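Long-range contacts in short-chain dehydrogenase/reductase SDR (Burkholderia phymatum, PDB 5IG2), which binds NAD and, as a member of the short-chain dehydrogenase/reductase family, probably catalyses NAD(P)-dependent oxidation of CH-OH groups or the reverse carbonyl reduction: residues T20-G25 / L41-V46; F96-V101 / V147-V152; C191-P196 / R257-T262. All coordinates share one frame; numbering follows the deposited sequence.

Contact 1. Residues T20-G25 / L41-V46; sequences TGAGSG and LVLADV. With NAD (nicotinamide-adenine-dinucleotide), chain F.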
loop_
_atom_site.group_PDB
_atom_site.type_symbol
_atom_site.label_atom_id
_atom_site.label_comp_id
_atom_site.label_asym_id
_atom_site.label_seq_id
_atom_site.Cartn_x
_atom_site.Cartn_y
_atom_site.Cartn_z
ATOM N N THR B 20 -19.855 47.605 -9.186
ATOM C CA THR B 20 -21.114 47.158 -8.607
ATOM C C THR B 20 -21.337 45.683 -8.934
ATOM O O THR B 20 -20.806 45.156 -9.921
ATOM C CB THR B 20 -22.286 48.024 -9.095
ATOM O OG1 THR B 20 -22.670 47.655 -10.424
ATOM C CG2 THR B 20 -21.880 49.485 -9.093
ATOM N N GLY B 21 -22.112 45.010 -8.083
ATOM C CA GLY B 21 -22.243 43.572 -8.203
ATOM C C GLY B 21 -20.960 42.828 -7.887
ATOM O O GLY B 21 -20.745 41.719 -8.396
ATOM N N ALA B 22 -20.100 43.419 -7.059
ATOM C CA ALA B 22 -18.766 42.894 -6.796
ATOM C C ALA B 22 -18.758 41.664 -5.894
ATOM O O ALA B 22 -17.695 41.056 -5.721
ATOM C CB ALA B 22 -17.900 43.994 -6.183
ATOM N N GLY B 23 -19.903 41.261 -5.334
ATOM C CA GLY B 23 -19.923 40.101 -4.460
ATOM C C GLY B 23 -19.857 38.757 -5.156
ATOM O O GLY B 23 -19.622 37.737 -4.493
ATOM N N SER B 24 -20.037 38.726 -6.473
ATOM C CA SER B 24 -20.226 37.466 -7.177
ATOM C C SER B 24 -19.888 37.676 -8.647
ATOM O O SER B 24 -19.726 38.808 -9.105
ATOM C CB SER B 24 -21.667 36.970 -6.990
ATOM O OG SER B 24 -21.933 35.770 -7.692
ATOM N N GLY B 25 -19.746 36.563 -9.368
ATOM C CA GLY B 25 -19.727 36.580 -10.833
ATOM C C GLY B 25 -18.752 37.562 -11.463
ATOM O O GLY B 25 -17.583 37.653 -11.068
ATOM N N LEU B 41 -9.653 49.568 -5.028
ATOM C CA LEU B 41 -10.967 48.993 -5.312
ATOM C C LEU B 41 -12.027 49.537 -4.370
ATOM O O LEU B 41 -11.837 49.535 -3.147
ATOM C CB LEU B 41 -10.950 47.463 -5.210
ATOM C CG LEU B 41 -9.953 46.753 -6.123
ATOM C CD1 LEU B 41 -9.959 45.263 -5.837
ATOM C CD2 LEU B 41 -10.266 47.039 -7.597
ATOM N N VAL B 42 -13.146 49.982 -4.949
ATOM C CA VAL B 42 -14.366 50.316 -4.215
ATOM C C VAL B 42 -15.438 49.343 -4.691
ATOM O O VAL B 42 -15.919 49.449 -5.825
ATOM C CB VAL B 42 -14.788 51.776 -4.435
ATOM C CG1 VAL B 42 -16.056 52.101 -3.650
ATOM C CG2 VAL B 42 -13.647 52.717 -4.041
ATOM N N LEU B 43 -15.799 48.380 -3.847
ATOM C CA LEU B 43 -16.666 47.276 -4.246
ATOM C C LEU B 43 -18.042 47.435 -3.613
ATOM O O LEU B 43 -18.151 47.696 -2.412
ATOM C CB LEU B 43 -16.043 45.936 -3.855
ATOM C CG LEU B 43 -14.612 45.702 -4.365
ATOM C CD1 LEU B 43 -14.140 44.289 -4.054
ATOM C CD2 LEU B 43 -14.512 45.980 -5.859
ATOM N N ALA B 44 -19.088 47.269 -4.423
ATOM C CA ALA B 44 -20.457 47.540 -4.003
ATOM C C ALA B 44 -21.368 46.372 -4.353
ATOM O O ALA B 44 -21.254 45.780 -5.430
ATOM C CB ALA B 44 -20.992 48.820 -4.657
ATOM N N ASP B 45 -22.291 46.064 -3.448
ATOM C CA ASP B 45 -23.238 44.977 -3.644
ATOM C C ASP B 45 -24.301 45.094 -2.560
ATOM O O ASP B 45 -24.061 45.691 -1.512
ATOM C CB ASP B 45 -22.540 43.606 -3.585
ATOM C CG ASP B 45 -23.252 42.540 -4.426
ATOM O OD1 ASP B 45 -24.430 42.229 -4.130
ATOM O OD2 ASP B 45 -22.623 41.999 -5.372
ATOM N N VAL B 46 -25.481 44.553 -2.837
ATOM C CA VAL B 46 -26.527 44.491 -1.820
ATOM C C VAL B 46 -26.440 43.202 -1.003
ATOM O O VAL B 46 -27.046 43.111 0.077
ATOM C CB VAL B 46 -27.902 44.651 -2.491
ATOM C CG1 VAL B 46 -28.278 43.386 -3.260
ATOM C CG2 VAL B 46 -28.947 45.042 -1.470
HETATM P PA NAD F . -24.207 37.361 -10.148
HETATM O O1A NAD F . -25.491 37.009 -9.504
HETATM O O2A NAD F . -23.089 36.338 -9.892
HETATM O O5B NAD F . -23.674 38.809 -9.754
HETATM C C5B NAD F . -24.548 39.952 -9.784
HETATM C C4B NAD F . -24.429 40.630 -8.448
HETATM O O4B NAD F . -25.264 41.810 -8.435
HETATM C C3B NAD F . -24.844 39.783 -7.232
HETATM O O3B NAD F . -23.797 39.701 -6.272
HETATM C C2B NAD F . -26.053 40.538 -6.658
HETATM O O2B NAD F . -26.109 40.481 -5.237
HETATM C C1B NAD F . -25.765 41.958 -7.125
HETATM N N9A NAD F . -26.933 42.829 -7.158
HETATM C C8A NAD F . -28.203 42.507 -7.558
HETATM N N7A NAD F . -29.082 43.462 -7.367
HETATM C C5A NAD F . -28.335 44.487 -6.807
HETATM C C6A NAD F . -28.681 45.775 -6.359
HETATM N N6A NAD F . -29.934 46.236 -6.323
HETATM N N1A NAD F . -27.689 46.565 -5.892
HETATM C C2A NAD F . -26.441 46.081 -5.862
HETATM N N3A NAD F . -25.998 44.873 -6.231
HETATM C C4A NAD F . -27.004 44.118 -6.692
HETATM O O3 NAD F . -24.419 37.504 -11.716
HETATM P PN NAD F . -23.462 38.036 -12.881
HETATM O O1N NAD F . -22.079 38.204 -12.369
HETATM O O2N NAD F . -23.696 37.162 -14.052
HETATM O O5D NAD F . -24.141 39.452 -13.143
HETATM C C5D NAD F . -23.359 40.603 -13.529
HETATM C C4D NAD F . -23.988 41.207 -14.760
HETATM O O4D NAD F . -23.753 40.363 -15.913
HETATM C C3D NAD F . -25.506 41.423 -14.690
HETATM O O3D NAD F . -25.828 42.706 -15.213
HETATM C C2D NAD F . -26.048 40.335 -15.619
HETATM O O2D NAD F . -27.304 40.716 -16.165
HETATM C C1D NAD F . -24.936 40.315 -16.658
HETATM N N1N NAD F . -24.876 39.087 -17.588
HETATM C C2N NAD F . -24.697 37.870 -17.044
HETATM C C3N NAD F . -24.598 36.755 -17.858
HETATM C C7N NAD F . -24.245 35.394 -17.346
HETATM O O7N NAD F . -24.494 34.400 -18.045
HETATM N N7N NAD F . -23.782 35.293 -16.110
HETATM C C4N NAD F . -24.676 36.929 -19.234
HETATM C C5N NAD F . -24.842 38.196 -19.766
HETATM C C6N NAD F . -24.948 39.272 -18.921
#
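Thr20, last residue of strand 16-20, makes a parallel bridge with Ala44 of strand 40-45, and the chain then leaves the sheet in a type I turn from Gly21 to Ser24. The bridge carries a CA-H...O contact, Thr20 CA to Ala44 O at 3.5 Å. The same carbonyl oxygen accepts the hydrogen bond of Ala22 N at 3.1 Å, nearly straight at the hydrogen (168°). The methyl of Ala22 packs on Leu43, its CB 3.6 Å from Leu43 CB, and the leucine also touches Leu51 and Thr54 of helix 48-60. This is the glycine-rich TGxxxGxG turn of the classical SDR Rossmann fold, facing the acidic residue near the C-terminal end of the second strand. Gly21 has positive phi, and Gly25, also at positive phi, lets NAD O1N approach its CA. Asp45 is the bridging side chain. With CG swung away from its own backbone N (chi1 -151°), the carboxylate reaches the turn and the adenosine ribose. Its OD2 receives Gly23 N at 2.8 Å on the anti side, 31° out of the carboxylate plane, and also the ribose hydroxyl O3B of NAD at 2.7 Å. OD1 takes the neighbouring hydroxyl, O2B of NAD, at 2.7 Å, and a hydrogen bond from the backbone N of Asp47 to OD1 helps fix its rotation. A carboxylate gripping both ribose hydroxyls is characteristic of SDR enzymes that use NAD, and would probably disfavour the 2'-phosphate of NADP. Further along the turn, Ser24 OG donates to the phosphate oxygen O2A of NAD at 2.5 Å.

Contact 2. Residues F96-V101 / V147-V152; sequences FNNAGV and VNTASV. With NAD (nicotinamide-adenine-dinucleotide), chain F; ACT (acetate ion), chain G.
The side-chain amides of Asn97 and Asn148 lie side by side on one face of the sheet, their planes 38° apart, and join through ND2 of Asn97 and OD1 of Asn148 at 2.9 Å. The acceptor sits in the amide plane of Asn97, and the bond is close to straight (166° at the hydrogen). On the other face the Phe96 ring lies alongside Val147, CD2 of the phenylalanine 3.9 Å from CB of the valine in an oblique approach, and it also stacks with Phe30. The amide of Asn148 is held at its other end too, ND2 bonding Thr175 OG1 of helix 162-185. Between these two layers of side chains the strands run parallel: Asn97 N donates to Val147 O at 2.8 Å, and Asn97 O receives Thr149 N at 3.1 Å. These are the central strands 94-97 and 144-149 of the Rossmann sheet, and Asn97 to Gly100 spell the NNAG motif of classical SDRs, here at the C-terminal ends of the strands where the cofactor binds. Past the last bridge, Asn98 turns its amide across to Thr149, with CG pointing away from the backbone N (chi1 168°). Thr149 OG1 donates to Asn98 OD1 at 2.8 Å, in the carbonyl plane on a lone pair. The threonine's other branch, CG2, is turned to the nicotinamide ribose and lies 3.3 Å from O4D of NAD. Backbone oxygen Asn98 O accepts the hydroxyl O3D of the same ribose at 2.9 Å. Beyond Thr149, Ser151 OG lies beside the nicotinamide ring and donates to an acetate, probably from the crystallisation liquor, which Tyr164 OH also bonds.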
loop_
_atom_site.group_PDB
_atom_site.type_symbol
_atom_site.label_atom_id
_atom_site.label_comp_id
_atom_site.label_asym_id
_atom_site.label_seq_id
_atom_site.Cartn_x
_atom_site.Cartn_y
_atom_site.Cartn_z
ATOM N N PHE B 96 -17.614 50.222 -13.196
ATOM C CA PHE B 96 -18.305 49.071 -13.778
ATOM C C PHE B 96 -19.742 49.086 -13.263
ATOM O O PHE B 96 -19.992 48.697 -12.117
ATOM C CB PHE B 96 -17.621 47.754 -13.399
ATOM C CG PHE B 96 -16.259 47.557 -14.001
ATOM C CD1 PHE B 96 -15.130 48.049 -13.377
ATOM C CD2 PHE B 96 -16.105 46.831 -15.168
ATOM C CE1 PHE B 96 -13.874 47.849 -13.923
ATOM C CE2 PHE B 96 -14.851 46.629 -15.718
ATOM C CZ PHE B 96 -13.733 47.136 -15.093
ATOM N N ASN B 97 -20.690 49.526 -14.097
ATOM C CA ASN B 97 -22.117 49.445 -13.748
ATOM C C ASN B 97 -22.583 48.049 -14.148
ATOM O O ASN B 97 -23.069 47.818 -15.260
ATOM C CB ASN B 97 -22.943 50.530 -14.439
ATOM C CG ASN B 97 -22.589 51.944 -13.978
ATOM O OD1 ASN B 97 -22.618 52.256 -12.786
ATOM N ND2 ASN B 97 -22.267 52.809 -14.933
ATOM N N ASN B 98 -22.433 47.111 -13.227
ATOM C CA ASN B 98 -22.445 45.695 -13.554
ATOM C C ASN B 98 -23.511 44.886 -12.821
ATOM O O ASN B 98 -23.954 43.864 -13.352
ATOM C CB ASN B 98 -21.045 45.109 -13.271
ATOM C CG ASN B 98 -21.016 43.592 -13.304
ATOM O OD1 ASN B 98 -21.060 42.969 -14.375
ATOM N ND2 ASN B 98 -20.931 42.989 -12.128
ATOM N N ALA B 99 -23.938 45.306 -11.629
ATOM C CA ALA B 99 -25.020 44.609 -10.938
ATOM C C ALA B 99 -26.205 44.405 -11.868
ATOM O O ALA B 99 -26.533 45.267 -12.689
ATOM C CB ALA B 99 -25.469 45.392 -9.698
ATOM N N GLY B 100 -26.843 43.245 -11.742
ATOM C CA GLY B 100 -28.011 42.958 -12.551
ATOM C C GLY B 100 -28.780 41.794 -11.979
ATOM O O GLY B 100 -28.249 40.992 -11.202
ATOM N N VAL B 101 -30.062 41.728 -12.349
ATOM C CA VAL B 101 -30.961 40.654 -11.951
ATOM C C VAL B 101 -31.766 40.244 -13.178
ATOM O O VAL B 101 -31.653 40.845 -14.250
ATOM C CB VAL B 101 -31.902 41.064 -10.790
ATOM C CG1 VAL B 101 -31.115 41.433 -9.555
ATOM C CG2 VAL B 101 -32.815 42.229 -11.209
ATOM N N VAL B 147 -17.774 51.295 -17.836
ATOM C CA VAL B 147 -18.166 50.053 -18.491
ATOM C C VAL B 147 -19.523 49.632 -17.957
ATOM O O VAL B 147 -19.683 49.425 -16.743
ATOM C CB VAL B 147 -17.147 48.934 -18.269
ATOM C CG1 VAL B 147 -17.650 47.686 -18.947
ATOM C CG2 VAL B 147 -15.772 49.345 -18.792
ATOM N N ASN B 148 -20.488 49.484 -18.861
ATOM C CA ASN B 148 -21.825 49.011 -18.523
ATOM C C ASN B 148 -21.988 47.575 -18.997
ATOM O O ASN B 148 -21.734 47.273 -20.170
ATOM C CB ASN B 148 -22.899 49.901 -19.160
ATOM C CG ASN B 148 -22.869 51.313 -18.623
ATOM O OD1 ASN B 148 -22.387 51.557 -17.509
ATOM N ND2 ASN B 148 -23.381 52.255 -19.409
ATOM N N THR B 149 -22.420 46.693 -18.096
ATOM C CA THR B 149 -22.679 45.303 -18.462
ATOM C C THR B 149 -24.092 45.185 -19.013
ATOM O O THR B 149 -25.070 45.350 -18.277
ATOM C CB THR B 149 -22.510 44.359 -17.278
ATOM O OG1 THR B 149 -21.226 44.560 -16.681
ATOM C CG2 THR B 149 -22.640 42.909 -17.772
ATOM N N ALA B 150 -24.203 44.909 -20.308
ATOM C CA ALA B 150 -25.501 44.536 -20.857
ATOM C C ALA B 150 -25.541 43.011 -20.931
ATOM O O ALA B 150 -25.489 42.339 -19.894
ATOM C CB ALA B 150 -25.739 45.189 -22.228
ATOM N N SER B 151 -25.574 42.461 -22.144
ATOM C CA SER B 151 -25.717 41.028 -22.374
ATOM C C SER B 151 -25.901 40.830 -23.865
ATOM O O SER B 151 -26.248 41.789 -24.558
ATOM C CB SER B 151 -26.926 40.453 -21.626
ATOM O OG SER B 151 -27.199 39.128 -22.045
ATOM N N VAL B 152 -25.701 39.612 -24.377
ATOM C CA VAL B 152 -26.215 39.317 -25.712
ATOM C C VAL B 152 -27.735 39.456 -25.746
ATOM O O VAL B 152 -28.311 39.655 -26.823
ATOM C CB VAL B 152 -25.779 37.916 -26.200
ATOM C CG1 VAL B 152 -24.259 37.821 -26.242
ATOM C CG2 VAL B 152 -26.388 36.811 -25.332
HETATM P PA NAD F . -24.207 37.361 -10.148
HETATM O O1A NAD F . -25.491 37.009 -9.504
HETATM O O2A NAD F . -23.089 36.338 -9.892
HETATM O O5B NAD F . -23.674 38.809 -9.754
HETATM C C5B NAD F . -24.548 39.952 -9.784
HETATM C C4B NAD F . -24.429 40.630 -8.448
HETATM O O4B NAD F . -25.264 41.810 -8.435
HETATM C C3B NAD F . -24.844 39.783 -7.232
HETATM O O3B NAD F . -23.797 39.701 -6.272
HETATM C C2B NAD F . -26.053 40.538 -6.658
HETATM O O2B NAD F . -26.109 40.481 -5.237
HETATM C C1B NAD F . -25.765 41.958 -7.125
HETATM N N9A NAD F . -26.933 42.829 -7.158
HETATM C C8A NAD F . -28.203 42.507 -7.558
HETATM N N7A NAD F . -29.082 43.462 -7.367
HETATM C C5A NAD F . -28.335 44.487 -6.807
HETATM C C6A NAD F . -28.681 45.775 -6.359
HETATM N N6A NAD F . -29.934 46.236 -6.323
HETATM N N1A NAD F . -27.689 46.565 -5.892
HETATM C C2A NAD F . -26.441 46.081 -5.862
HETATM N N3A NAD F . -25.998 44.873 -6.231
HETATM C C4A NAD F . -27.004 44.118 -6.692
HETATM O O3 NAD F . -24.419 37.504 -11.716
HETATM P PN NAD F . -23.462 38.036 -12.881
HETATM O O1N NAD F . -22.079 38.204 -12.369
HETATM O O2N NAD F . -23.696 37.162 -14.052
HETATM O O5D NAD F . -24.141 39.452 -13.143
HETATM C C5D NAD F . -23.359 40.603 -13.529
HETATM C C4D NAD F . -23.988 41.207 -14.760
HETATM O O4D NAD F . -23.753 40.363 -15.913
HETATM C C3D NAD F . -25.506 41.423 -14.690
HETATM O O3D NAD F . -25.828 42.706 -15.213
HETATM C C2D NAD F . -26.048 40.335 -15.619
HETATM O O2D NAD F . -27.304 40.716 -16.165
HETATM C C1D NAD F . -24.936 40.315 -16.658
HETATM N N1N NAD F . -24.876 39.087 -17.588
HETATM C C2N NAD F . -24.697 37.870 -17.044
HETATM C C3N NAD F . -24.598 36.755 -17.858
HETATM C C7N NAD F . -24.245 35.394 -17.346
HETATM O O7N NAD F . -24.494 34.400 -18.045
HETATM N N7N NAD F . -23.782 35.293 -16.110
HETATM C C4N NAD F . -24.676 36.929 -19.234
HETATM C C5N NAD F . -24.842 38.196 -19.766
HETATM C C6N NAD F . -24.948 39.272 -18.921
HETATM C C ACT G . -27.870 36.354 -20.045
HETATM O O ACT G . -27.801 35.761 -21.151
HETATM O OXT ACT G . -27.755 37.602 -20.077
HETATM C CH3 ACT G . -28.064 35.628 -18.745
#

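Contact 3. Residues C191-P196 / R257-T262; sequences CSLLCP and RFYILT. With NAD (nicotinamide-adenine-dinucleotide), chain F.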
loop_
_atom_site.group_PDB
_atom_site.type_symbol
_atom_site.label_atom_id
_atom_site.label_comp_id
_atom_site.label_asym_id
_atom_site.label_seq_id
_atom_site.Cartn_x
_atom_site.Cartn_y
_atom_site.Cartn_z
ATOM N N CYS B 191 -16.218 55.179 -22.691
ATOM C CA CYS B 191 -17.082 54.138 -22.155
ATOM C C CYS B 191 -17.054 52.906 -23.056
ATOM O O CYS B 191 -16.644 52.970 -24.218
ATOM C CB CYS B 191 -18.509 54.661 -21.964
ATOM S SG CYS B 191 -19.382 55.075 -23.486
ATOM N N SER B 192 -17.477 51.775 -22.488
ATOM C CA SER B 192 -17.546 50.511 -23.208
ATOM C C SER B 192 -18.815 49.766 -22.813
ATOM O O SER B 192 -19.403 49.999 -21.754
ATOM C CB SER B 192 -16.337 49.606 -22.933
ATOM O OG SER B 192 -15.111 50.215 -23.323
ATOM N N LEU B 193 -19.204 48.830 -23.670
ATOM C CA LEU B 193 -20.450 48.093 -23.535
ATOM C C LEU B 193 -20.121 46.606 -23.559
ATOM O O LEU B 193 -19.681 46.086 -24.590
ATOM C CB LEU B 193 -21.416 48.469 -24.664
ATOM C CG LEU B 193 -22.751 47.711 -24.761
ATOM C CD1 LEU B 193 -23.606 47.939 -23.510
ATOM C CD2 LEU B 193 -23.501 48.096 -26.039
ATOM N N LEU B 194 -20.361 45.917 -22.442
ATOM C CA LEU B 194 -20.023 44.502 -22.295
ATOM C C LEU B 194 -21.256 43.633 -22.549
ATOM O O LEU B 194 -22.268 43.767 -21.850
ATOM C CB LEU B 194 -19.454 44.241 -20.901
ATOM C CG LEU B 194 -19.145 42.794 -20.531
ATOM C CD1 LEU B 194 -18.075 42.227 -21.456
ATOM C CD2 LEU B 194 -18.692 42.721 -19.086
ATOM N N CYS B 195 -21.160 42.720 -23.529
ATOM C CA CYS B 195 -22.293 41.894 -23.971
ATOM C C CYS B 195 -21.941 40.409 -23.988
ATOM O O CYS B 195 -21.728 39.821 -25.063
ATOM C CB CYS B 195 -22.764 42.325 -25.360
ATOM S SG CYS B 195 -23.364 44.039 -25.452
ATOM N N PRO B 196 -21.900 39.760 -22.824
ATOM C CA PRO B 196 -21.540 38.341 -22.771
ATOM C C PRO B 196 -22.729 37.426 -23.016
ATOM O O PRO B 196 -23.889 37.807 -22.851
ATOM C CB PRO B 196 -21.026 38.154 -21.334
ATOM C CG PRO B 196 -20.974 39.535 -20.734
ATOM C CD PRO B 196 -21.981 40.341 -21.480
ATOM N N ARG B 257 -11.910 50.164 -26.567
ATOM C CA ARG B 257 -12.860 49.616 -27.525
ATOM C C ARG B 257 -14.256 49.607 -26.917
ATOM O O ARG B 257 -14.438 49.218 -25.761
ATOM C CB ARG B 257 -12.451 48.200 -27.931
ATOM C CG ARG B 257 -13.405 47.563 -28.926
ATOM C CD ARG B 257 -12.874 46.257 -29.490
ATOM N NE ARG B 257 -13.303 45.097 -28.718
ATOM C CZ ARG B 257 -12.489 44.345 -27.981
ATOM N NH1 ARG B 257 -11.191 44.629 -27.907
ATOM N NH2 ARG B 257 -12.974 43.299 -27.323
ATOM N N PHE B 258 -15.250 50.020 -27.707
ATOM C CA PHE B 258 -16.602 50.176 -27.172
ATOM C C PHE B 258 -17.326 48.836 -27.005
ATOM O O PHE B 258 -17.770 48.495 -25.905
ATOM C CB PHE B 258 -17.425 51.115 -28.064
ATOM C CG PHE B 258 -18.833 51.305 -27.576
ATOM C CD1 PHE B 258 -19.102 52.178 -26.535
ATOM C CD2 PHE B 258 -19.881 50.579 -28.124
ATOM C CE1 PHE B 258 -20.397 52.339 -26.064
ATOM C CE2 PHE B 258 -21.179 50.733 -27.650
ATOM C CZ PHE B 258 -21.430 51.616 -26.617
ATOM N N TYR B 259 -17.497 48.080 -28.092
ATOM C CA TYR B 259 -18.252 46.829 -28.034
ATOM C C TYR B 259 -17.370 45.706 -27.520
ATOM O O TYR B 259 -16.346 45.385 -28.135
ATOM C CB TYR B 259 -18.796 46.449 -29.411
ATOM C CG TYR B 259 -19.913 47.334 -29.896
ATOM C CD1 TYR B 259 -21.190 47.232 -29.346
ATOM C CD2 TYR B 259 -19.693 48.280 -30.892
ATOM C CE1 TYR B 259 -22.219 48.043 -29.785
ATOM C CE2 TYR B 259 -20.718 49.106 -31.337
ATOM C CZ TYR B 259 -21.976 48.983 -30.777
ATOM O OH TYR B 259 -22.994 49.786 -31.220
ATOM N N ILE B 260 -17.779 45.073 -26.433
ATOM C CA ILE B 260 -17.058 43.920 -25.909
ATOM C C ILE B 260 -17.979 42.713 -26.029
ATOM O O ILE B 260 -18.863 42.508 -25.187
ATOM C CB ILE B 260 -16.595 44.135 -24.471
ATOM C CG1 ILE B 260 -16.014 45.552 -24.335
ATOM C CG2 ILE B 260 -15.579 43.053 -24.119
ATOM C CD1 ILE B 260 -15.751 45.991 -22.907
ATOM N N LEU B 261 -17.783 41.913 -27.076
ATOM C CA LEU B 261 -18.536 40.682 -27.297
ATOM C C LEU B 261 -17.600 39.536 -26.947
ATOM O O LEU B 261 -16.837 39.061 -27.784
ATOM C CB LEU B 261 -19.034 40.582 -28.736
ATOM C CG LEU B 261 -20.412 41.152 -29.070
ATOM C CD1 LEU B 261 -20.571 42.584 -28.600
ATOM C CD2 LEU B 261 -20.660 41.065 -30.576
ATOM N N THR B 262 -17.656 39.098 -25.691
ATOM C CA THR B 262 -16.785 38.028 -25.231
ATOM C C THR B 262 -17.105 36.686 -25.876
ATOM O O THR B 262 -16.244 35.803 -25.891
ATOM C CB THR B 262 -16.890 37.897 -23.716
ATOM O OG1 THR B 262 -18.260 37.647 -23.369
ATOM C CG2 THR B 262 -16.435 39.182 -23.047
HETATM P PA NAD F . -24.207 37.361 -10.148
HETATM O O1A NAD F . -25.491 37.009 -9.504
HETATM O O2A NAD F . -23.089 36.338 -9.892
HETATM O O5B NAD F . -23.674 38.809 -9.754
HETATM C C5B NAD F . -24.548 39.952 -9.784
HETATM C C4B NAD F . -24.429 40.630 -8.448
HETATM O O4B NAD F . -25.264 41.810 -8.435
HETATM C C3B NAD F . -24.844 39.783 -7.232
HETATM O O3B NAD F . -23.797 39.701 -6.272
HETATM C C2B NAD F . -26.053 40.538 -6.658
HETATM O O2B NAD F . -26.109 40.481 -5.237
HETATM C C1B NAD F . -25.765 41.958 -7.125
HETATM N N9A NAD F . -26.933 42.829 -7.158
HETATM C C8A NAD F . -28.203 42.507 -7.558
HETATM N N7A NAD F . -29.082 43.462 -7.367
HETATM C C5A NAD F . -28.335 44.487 -6.807
HETATM C C6A NAD F . -28.681 45.775 -6.359
HETATM N N6A NAD F . -29.934 46.236 -6.323
HETATM N N1A NAD F . -27.689 46.565 -5.892
HETATM C C2A NAD F . -26.441 46.081 -5.862
HETATM N N3A NAD F . -25.998 44.873 -6.231
HETATM C C4A NAD F . -27.004 44.118 -6.692
HETATM O O3 NAD F . -24.419 37.504 -11.716
HETATM P PN NAD F . -23.462 38.036 -12.881
HETATM O O1N NAD F . -22.079 38.204 -12.369
HETATM O O2N NAD F . -23.696 37.162 -14.052
HETATM O O5D NAD F . -24.141 39.452 -13.143
HETATM C C5D NAD F . -23.359 40.603 -13.529
HETATM C C4D NAD F . -23.988 41.207 -14.760
HETATM O O4D NAD F . -23.753 40.363 -15.913
HETATM C C3D NAD F . -25.506 41.423 -14.690
HETATM O O3D NAD F . -25.828 42.706 -15.213
HETATM C C2D NAD F . -26.048 40.335 -15.619
HETATM O O2D NAD F . -27.304 40.716 -16.165
HETATM C C1D NAD F . -24.936 40.315 -16.658
HETATM N N1N NAD F . -24.876 39.087 -17.588
HETATM C C2N NAD F . -24.697 37.870 -17.044
HETATM C C3N NAD F . -24.598 36.755 -17.858
HETATM C C7N NAD F . -24.245 35.394 -17.346
HETATM O O7N NAD F . -24.494 34.400 -18.045
HETATM N N7N NAD F . -23.782 35.293 -16.110
HETATM C C4N NAD F . -24.676 36.929 -19.234
HETATM C C5N NAD F . -24.842 38.196 -19.766
HETATM C C6N NAD F . -24.948 39.272 -18.921
#
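Strand 259-260 forms the edge of the chain's seven-stranded parallel sheet, and here it lies against strand 189-194, the sixth in the order. Three backbone hydrogen bonds hold the pair in register: Leu193 N to Phe258 O at 2.7 Å, Ile260 N to Leu193 O at 2.8 Å, and Cys195 N to Ile260 O at 2.8 Å. Leu193 therefore uses both its N-H and its carbonyl on the edge strand. Where the pairing begins, Ser192 OG donates to Arg257 O at 2.7 Å, reaching that carbonyl from above its plane, and the same hydroxyl bonds His145 NE2.

On the face toward helix 162-185, the Phe258 ring receives Leu193 CB over one side in a CH-pi contact, 4.1 Å from the ring centroid and 27° off the normal. The phenylalanine's CG is turned away from its backbone N (chi1 179°), which carries the ring back across to the neighbouring strand. Cys191 meets the edge of this ring, SG 3.9 Å from Phe258 CE1, a sulfur-aromatic contact in the ring plane. Leu193 CD2 reaches on to the Tyr259 ring, whose hydroxyl bonds Glu176 OE2. Against the opposite face of the sheet, Leu194 CD1 touches the CG2 methyls of both Ile260 and Thr262, and Ile260 and Thr262 pack in turn on helix 242-254. Asn282 of a third subunit accepts, at OD1, a hydrogen bond from the backbone N of Phe258.

Near the end of the pairing Thr262 OG1 lies 3.5 Å from Pro196 CB, and Pro196 O comes within 3.3 Å of C5N of NAD. A short last strand hydrogen-bonded to the sixth, with helices on both faces and the nicotinamide beyond the sixth strand's C-terminal end, is typical of the classical SDR Rossmann fold.

From the N terminus, contact 1 closes first, pairing the first two strands across helix 25-36. Contact 2 opens only after it, joining strands 94-97 and 144-149 across helix 112-140, and contact 3 follows with the longest loop, bringing the late strand 259-260 back to strand 189-194. The three are in series, none enclosing or crossing another, yet they share one parallel sheet. Thr20 OG1 ties contact 1 to contact 2 through the backbone N atoms of Asn98 and Ala99. Contact 2 meets contact 3 where Ala150 N and Val152 N approach Leu194 O and Pro196 O. All three touch NAD, though contacts 1 and 3 stay about 9 Å apart at their nearest atoms.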